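Local coordinates for protein nicotinate-nucleotide pyrophosphorylase (Ehrlichia chaffeensis, PDB 3L0G) that probably catalyses the conversion of quinolinate to nicotinate mononucleotide, with loss of carbon dioxide, in the biosynthesis of NAD(+), at residues K144-K152 and K162-Y173. Numbering follows the deposited sequence.
Sequences KVKIRSTRK and KYSVCIGGGESY. With FMT (formic acid), chain J.
Glu171, Ser149 and Arg148 bury the most surface where 144-152 meets the chain leaving the helix of 162-173. Glu171 is gripped through its backbone: its N donates to Ile147 O (2.7 Å), and its O accepts from Ser149 N (3.0 Å). These two bonds flank Arg148 and make a single parallel beta bridge. The Glu171 carboxylate crosses the aliphatic part of Lys146 at a slant, Glu171 OE2 lying 3.6 Å from Lys146 CD, while the charged ends stay too far apart for a salt bridge; Glu171 OE1 accepts a hydrogen bond from a water that accepts from Arg148 NH1. Bends at chi2 and chi3 fold Arg148 so that Tyr173 CB sits over the centre of one guanidinium face, 3.8 Å from Arg148 CZ. The Tyr173 ring is tilted 43° to that plane. Arg148 NH2 also forms a salt bridge with Glu255.

Ser149 points its CB at the helix, against both methyls of Val165. Its OG, placed between the backbone N and carbonyl carbon (chi1 58°), accepts from Lys162 NZ at 2.9 Å. That ammonium also donates to Ser172 OG and to Arg174 O, and weakly to Thr150 O, so one lysine ties the helix to both loops. A Schellman motif with Gly169 at positive phi ends this helix and turns the chain toward the strand.

The contact belongs to the C-terminal open alpha/beta barrel of this family, in whose parallel sheet 146-148 is an outermost strand. Strand 275-277 pairs with 146-148 along its other edge, and helix 116-139 packs against Val165.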
ATOM      1  N   LYS C 144       5.668  11.705 -37.533  1.00 16.28           N
ATOM      2  CA  LYS C 144       6.333  12.148 -36.300  1.00 16.49           C
ATOM      3  C   LYS C 144       5.513  11.851 -35.061  1.00 15.38           C
ATOM      4  O   LYS C 144       5.937  12.172 -33.960  1.00 15.43           O
ATOM      5  CB  LYS C 144       6.627  13.648 -36.335  1.00 17.45           C
ATOM      6  CG  LYS C 144       5.372  14.537 -36.419  1.00 19.41           C
ATOM      7  CD  LYS C 144       5.788  16.019 -36.462  1.00 22.22           C
ATOM      8  CE  LYS C 144       4.684  16.926 -36.971  1.00 22.91           C
ATOM      9  NZ  LYS C 144       4.785  18.254 -36.282  1.00 25.78           N
ATOM     10  N   VAL C 145       4.354  11.223 -35.224  1.00 13.83           N
ATOM     11  CA  VAL C 145       3.416  11.102 -34.117  1.00 13.32           C
ATOM     12  C   VAL C 145       3.855  10.093 -33.044  1.00 12.05           C
ATOM     13  O   VAL C 145       4.364   9.014 -33.357  1.00 11.73           O
ATOM     14  CB  VAL C 145       2.018  10.757 -34.630  1.00 13.30           C
ATOM     15  CG1 VAL C 145       1.089  10.476 -33.478  1.00 13.49           C
ATOM     16  CG2 VAL C 145       1.494  11.903 -35.478  1.00 13.70           C
ATOM     17  N   LYS C 146       3.671  10.471 -31.787  1.00 11.20           N
ATOM     18  CA  LYS C 146       3.758   9.520 -30.667  1.00 10.99           C
ATOM     19  C   LYS C 146       2.361   9.215 -30.122  1.00 10.11           C
ATOM     20  O   LYS C 146       1.517  10.104 -30.005  1.00 10.97           O
ATOM     21  CB  LYS C 146       4.657  10.082 -29.553  1.00 11.37           C
ATOM     22  CG  LYS C 146       6.086  10.481 -30.016  1.00 13.49           C
ATOM     23  CD  LYS C 146       6.835   9.247 -30.496  1.00 16.47           C
ATOM     24  CE  LYS C 146       8.243   9.547 -30.931  1.00 20.33           C
ATOM     25  NZ  LYS C 146       8.946   8.274 -31.277  1.00 21.82           N
ATOM     26  N   ILE C 147       2.109   7.956 -29.796  1.00  9.76           N
ATOM     27  CA  ILE C 147       0.853   7.551 -29.158  1.00  9.59           C
ATOM     28  C   ILE C 147       0.970   7.806 -27.642  1.00  9.65           C
ATOM     29  O   ILE C 147       1.968   7.404 -27.026  1.00  9.08           O
ATOM     30  CB  ILE C 147       0.558   6.050 -29.425  1.00  9.73           C
ATOM     31  CG1 ILE C 147       0.413   5.777 -30.954  1.00 11.31           C
ATOM     32  CG2 ILE C 147      -0.661   5.601 -28.651  1.00  7.19           C
ATOM     33  CD1 ILE C 147      -0.608   6.720 -31.719  1.00  7.22           C
ATOM     34  N   ARG C 148      -0.022   8.497 -27.058  1.00  9.08           N
ATOM     35  CA  ARG C 148      -0.042   8.766 -25.616  1.00  8.84           C
ATOM     36  C   ARG C 148      -1.184   8.117 -24.880  1.00  8.25           C
ATOM     37  O   ARG C 148      -2.269   7.901 -25.443  1.00  7.33           O
ATOM     38  CB  ARG C 148      -0.045  10.251 -25.293  1.00  8.70           C
ATOM     39  CG  ARG C 148       1.278  10.883 -25.742  1.00 13.15           C
ATOM     40  CD  ARG C 148       1.927  11.840 -24.809  1.00 16.88           C
ATOM     41  NE  ARG C 148       1.333  13.146 -24.878  1.00 17.41           N
ATOM     42  CZ  ARG C 148       1.980  14.308 -24.758  1.00 17.26           C
ATOM     43  NH1 ARG C 148       3.293  14.381 -24.595  1.00 18.93           N
ATOM     44  NH2 ARG C 148       1.274  15.428 -24.816  1.00 15.94           N
ATOM     45  N   SER C 149      -0.913   7.775 -23.620  1.00  7.67           N
ATOM     46  CA  SER C 149      -1.941   7.300 -22.728  1.00  7.35           C
ATOM     47  C   SER C 149      -2.690   8.519 -22.220  1.00  7.64           C
ATOM     48  O   SER C 149      -2.284   9.669 -22.479  1.00  7.31           O
ATOM     49  CB  SER C 149      -1.357   6.498 -21.570  1.00  8.29           C
ATOM     50  OG  SER C 149      -0.410   7.274 -20.830  1.00  6.42           O
ATOM     51  N   THR C 150      -3.794   8.237 -21.540  1.00  7.18           N
ATOM     52  CA  THR C 150      -4.638   9.193 -20.853  1.00  7.49           C
ATOM     53  C   THR C 150      -4.766   8.800 -19.371  1.00  8.07           C
ATOM     54  O   THR C 150      -4.053   7.924 -18.915  1.00  9.07           O
ATOM     55  CB  THR C 150      -6.042   9.176 -21.442  1.00  7.83           C
ATOM     56  OG1 THR C 150      -6.629   7.890 -21.205  1.00  6.84           O
ATOM     57  CG2 THR C 150      -6.020   9.456 -22.987  1.00  9.51           C
ATOM     58  N   ARG C 151      -5.695   9.452 -18.646  1.00  8.32           N
ATOM     59  CA  ARG C 151      -6.056   9.102 -17.304  1.00  7.93           C
ATOM     60  C   ARG C 151      -7.308   8.209 -17.224  1.00  9.19           C
ATOM     61  O   ARG C 151      -7.784   7.891 -16.123  1.00  8.16           O
ATOM     62  CB  ARG C 151      -6.191  10.370 -16.426  1.00  8.80           C
ATOM     63  CG  ARG C 151      -4.781  10.963 -16.041  1.00  7.37           C
ATOM     64  CD  ARG C 151      -4.830  12.359 -15.454  1.00  7.38           C
ATOM     65  NE  ARG C 151      -5.798  12.463 -14.371  1.00  8.50           N
ATOM     66  CZ  ARG C 151      -7.002  13.048 -14.454  1.00  7.36           C
ATOM     67  NH1 ARG C 151      -7.818  13.018 -13.414  1.00  5.59           N
ATOM     68  NH2 ARG C 151      -7.391  13.690 -15.545  1.00  6.67           N
ATOM     69  N   LYS C 152      -7.791   7.751 -18.381  1.00  8.29           N
ATOM     70  CA  LYS C 152      -8.893   6.814 -18.436  1.00  9.37           C
ATOM     71  C   LYS C 152      -8.303   5.423 -18.346  1.00  9.53           C
ATOM     72  O   LYS C 152      -8.385   4.598 -19.274  1.00  8.91           O
ATOM     73  CB  LYS C 152      -9.697   6.994 -19.710  1.00  9.77           C
ATOM     74  CG  LYS C 152     -10.360   8.343 -19.824  1.00 13.04           C
ATOM     75  CD  LYS C 152     -10.868   8.571 -21.234  1.00 18.55           C
ATOM     76  CE  LYS C 152     -11.907   9.664 -21.273  1.00 21.55           C
ATOM     77  NZ  LYS C 152     -11.822  10.417 -22.529  1.00 23.07           N
ATOM     78  N   LYS C 162      -0.201   2.894 -17.553  1.00  7.68           N
ATOM     79  CA  LYS C 162       0.694   3.814 -18.234  1.00  7.93           C
ATOM     80  C   LYS C 162       2.043   3.148 -18.534  1.00  8.06           C
ATOM     81  O   LYS C 162       2.582   3.374 -19.584  1.00  7.45           O
ATOM     82  CB  LYS C 162       0.871   5.134 -17.477  1.00  7.91           C
ATOM     83  CG  LYS C 162      -0.322   6.085 -17.665  1.00  7.89           C
ATOM     84  CD  LYS C 162      -0.198   7.302 -16.822  1.00  6.42           C
ATOM     85  CE  LYS C 162      -1.240   8.342 -17.193  1.00  5.73           C
ATOM     86  NZ  LYS C 162      -0.934   8.930 -18.503  1.00  5.79           N
ATOM     87  N   TYR C 163       2.561   2.332 -17.621  1.00  8.37           N
ATOM     88  CA  TYR C 163       3.772   1.554 -17.877  1.00  8.60           C
ATOM     89  C   TYR C 163       3.632   0.632 -19.113  1.00  8.32           C
ATOM     90  O   TYR C 163       4.559   0.469 -19.908  1.00  7.41           O
ATOM     91  CB  TYR C 163       4.093   0.694 -16.632  1.00  8.98           C
ATOM     92  CG  TYR C 163       5.126  -0.398 -16.864  1.00  9.62           C
ATOM     93  CD1 TYR C 163       6.494  -0.113 -16.875  1.00 12.17           C
ATOM     94  CD2 TYR C 163       4.751  -1.711 -17.044  1.00 11.63           C
ATOM     95  CE1 TYR C 163       7.449  -1.133 -17.093  1.00 12.15           C
ATOM     96  CE2 TYR C 163       5.710  -2.732 -17.256  1.00 10.40           C
ATOM     97  CZ  TYR C 163       7.037  -2.436 -17.283  1.00 11.52           C
ATOM     98  OH  TYR C 163       7.945  -3.467 -17.504  1.00  8.91           O
ATOM     99  N   SER C 164       2.463   0.017 -19.250  1.00  7.73           N
ATOM    100  CA  SER C 164       2.252  -0.971 -20.302  1.00  6.83           C
ATOM    101  C   SER C 164       2.112  -0.277 -21.672  1.00  7.14           C
ATOM    102  O   SER C 164       2.561  -0.814 -22.713  1.00  6.53           O
ATOM    103  CB  SER C 164       1.028  -1.830 -19.981  1.00  6.89           C
ATOM    104  OG  SER C 164       1.118  -2.509 -18.731  1.00  5.84           O
ATOM    105  N   VAL C 165       1.523   0.925 -21.678  1.00  6.48           N
ATOM    106  CA  VAL C 165       1.521   1.782 -22.879  1.00  6.29           C
ATOM    107  C   VAL C 165       2.955   2.142 -23.321  1.00  7.59           C
ATOM    108  O   VAL C 165       3.280   2.039 -24.498  1.00  8.35           O
ATOM    109  CB  VAL C 165       0.676   3.062 -22.680  1.00  6.30           C
ATOM    110  CG1 VAL C 165       0.947   4.078 -23.823  1.00  4.06           C
ATOM    111  CG2 VAL C 165      -0.823   2.690 -22.593  1.00  4.32           C
ATOM    112  N   CYS C 166       3.820   2.517 -22.377  1.00  7.59           N
ATOM    113  CA  CYS C 166       5.232   2.730 -22.677  1.00  8.00           C
ATOM    114  C   CYS C 166       5.943   1.451 -23.164  1.00  7.52           C
ATOM    115  O   CYS C 166       6.675   1.502 -24.137  1.00  6.61           O
ATOM    116  CB  CYS C 166       5.967   3.418 -21.499  1.00  8.74           C
ATOM    117  SG  CYS C 166       5.260   5.149 -21.187  1.00 13.38           S
ATOM    118  N   ILE C 167       5.691   0.308 -22.532  1.00  7.25           N
ATOM    119  CA  ILE C 167       6.233  -0.954 -23.042  1.00  7.23           C
ATOM    120  C   ILE C 167       5.849  -1.156 -24.496  1.00  7.61           C
ATOM    121  O   ILE C 167       6.675  -1.634 -25.271  1.00  7.79           O
ATOM    122  CB  ILE C 167       5.828  -2.200 -22.199  1.00  6.57           C
ATOM    123  CG1 ILE C 167       6.411  -2.090 -20.793  1.00  5.78           C
ATOM    124  CG2 ILE C 167       6.317  -3.526 -22.871  1.00  5.82           C
ATOM    125  CD1 ILE C 167       7.951  -1.777 -20.743  1.00  7.40           C
ATOM    126  N   GLY C 168       4.633  -0.749 -24.864  1.00  8.05           N
ATOM    127  CA  GLY C 168       4.114  -0.895 -26.235  1.00  8.34           C
ATOM    128  C   GLY C 168       4.566   0.125 -27.276  1.00  9.08           C
ATOM    129  O   GLY C 168       4.184   0.014 -28.463  1.00  9.42           O
ATOM    130  N   GLY C 169       5.393   1.092 -26.859  1.00  9.03           N
ATOM    131  CA  GLY C 169       5.974   2.103 -27.750  1.00  8.36           C
ATOM    132  C   GLY C 169       5.320   3.469 -27.596  1.00  8.25           C
ATOM    133  O   GLY C 169       5.646   4.391 -28.328  1.00  8.04           O
ATOM    134  N   GLY C 170       4.386   3.593 -26.654  1.00  8.57           N
ATOM    135  CA  GLY C 170       3.686   4.849 -26.387  1.00  8.33           C
ATOM    136  C   GLY C 170       4.372   5.727 -25.341  1.00  8.80           C
ATOM    137  O   GLY C 170       5.467   5.412 -24.855  1.00  8.03           O
ATOM    138  N   GLU C 171       3.719   6.838 -24.989  1.00  8.52           N
ATOM    139  CA  GLU C 171       4.313   7.820 -24.075  1.00  8.67           C
ATOM    140  C   GLU C 171       3.228   8.346 -23.149  1.00  8.11           C
ATOM    141  O   GLU C 171       2.051   7.936 -23.246  1.00  7.55           O
ATOM    142  CB  GLU C 171       4.970   8.972 -24.876  1.00  8.81           C
ATOM    143  CG  GLU C 171       6.095   8.556 -25.806  1.00 10.86           C
ATOM    144  CD  GLU C 171       6.952   9.741 -26.374  1.00 12.71           C
ATOM    145  OE1 GLU C 171       6.618  10.939 -26.192  1.00 12.79           O
ATOM    146  OE2 GLU C 171       7.947   9.445 -27.038  1.00 13.45           O
ATOM    147  N   SER C 172       3.616   9.225 -22.240  1.00  7.72           N
ATOM    148  CA  SER C 172       2.660   9.817 -21.293  1.00  8.17           C
ATOM    149  C   SER C 172       2.994  11.263 -20.959  1.00  7.75           C
ATOM    150  O   SER C 172       4.090  11.535 -20.535  1.00  6.49           O
ATOM    151  CB  SER C 172       2.682   9.048 -19.998  1.00  8.53           C
ATOM    152  OG  SER C 172       1.804   9.624 -19.042  1.00 10.24           O
ATOM    153  N   TYR C 173       2.019  12.161 -21.116  1.00  8.00           N
ATOM    154  CA  TYR C 173       2.161  13.565 -20.684  1.00  7.35           C
ATOM    155  C   TYR C 173       2.366  13.712 -19.189  1.00  7.29           C
ATOM    156  O   TYR C 173       3.218  14.475 -18.731  1.00  6.48           O
ATOM    157  CB  TYR C 173       0.936  14.372 -21.102  1.00  7.23           C
ATOM    158  CG  TYR C 173       0.992  15.824 -20.666  1.00  7.46           C
ATOM    159  CD1 TYR C 173       2.013  16.655 -21.090  1.00  8.14           C
ATOM    160  CD2 TYR C 173       0.021  16.364 -19.857  1.00  6.67           C
ATOM    161  CE1 TYR C 173       2.055  18.001 -20.685  1.00  9.05           C
ATOM    162  CE2 TYR C 173       0.067  17.681 -19.443  1.00  7.03           C
ATOM    163  CZ  TYR C 173       1.081  18.494 -19.839  1.00  8.00           C
ATOM    164  OH  TYR C 173       1.109  19.825 -19.421  1.00 10.05           O
TER
HETATM  165  C   FMT J 301      -4.883  13.449 -18.704  1.00 12.40           C
HETATM  166  O1  FMT J 301      -3.687  13.583 -18.411  1.00 12.07           O
HETATM  167  O2  FMT J 301      -5.796  14.017 -18.091  1.00 12.46           O
HETATM  168  O   HOH W   1       4.341   6.425 -29.941  1.00 14.46           O
HETATM  169  O   HOH W   2       5.184  12.268 -24.097  1.00 12.07           O
HETATM  170  O   HOH W   3       1.780   5.832 -20.849  1.00  5.95           O
HETATM  171  O   HOH W   4      -0.810  11.542 -21.889  1.00  8.04           O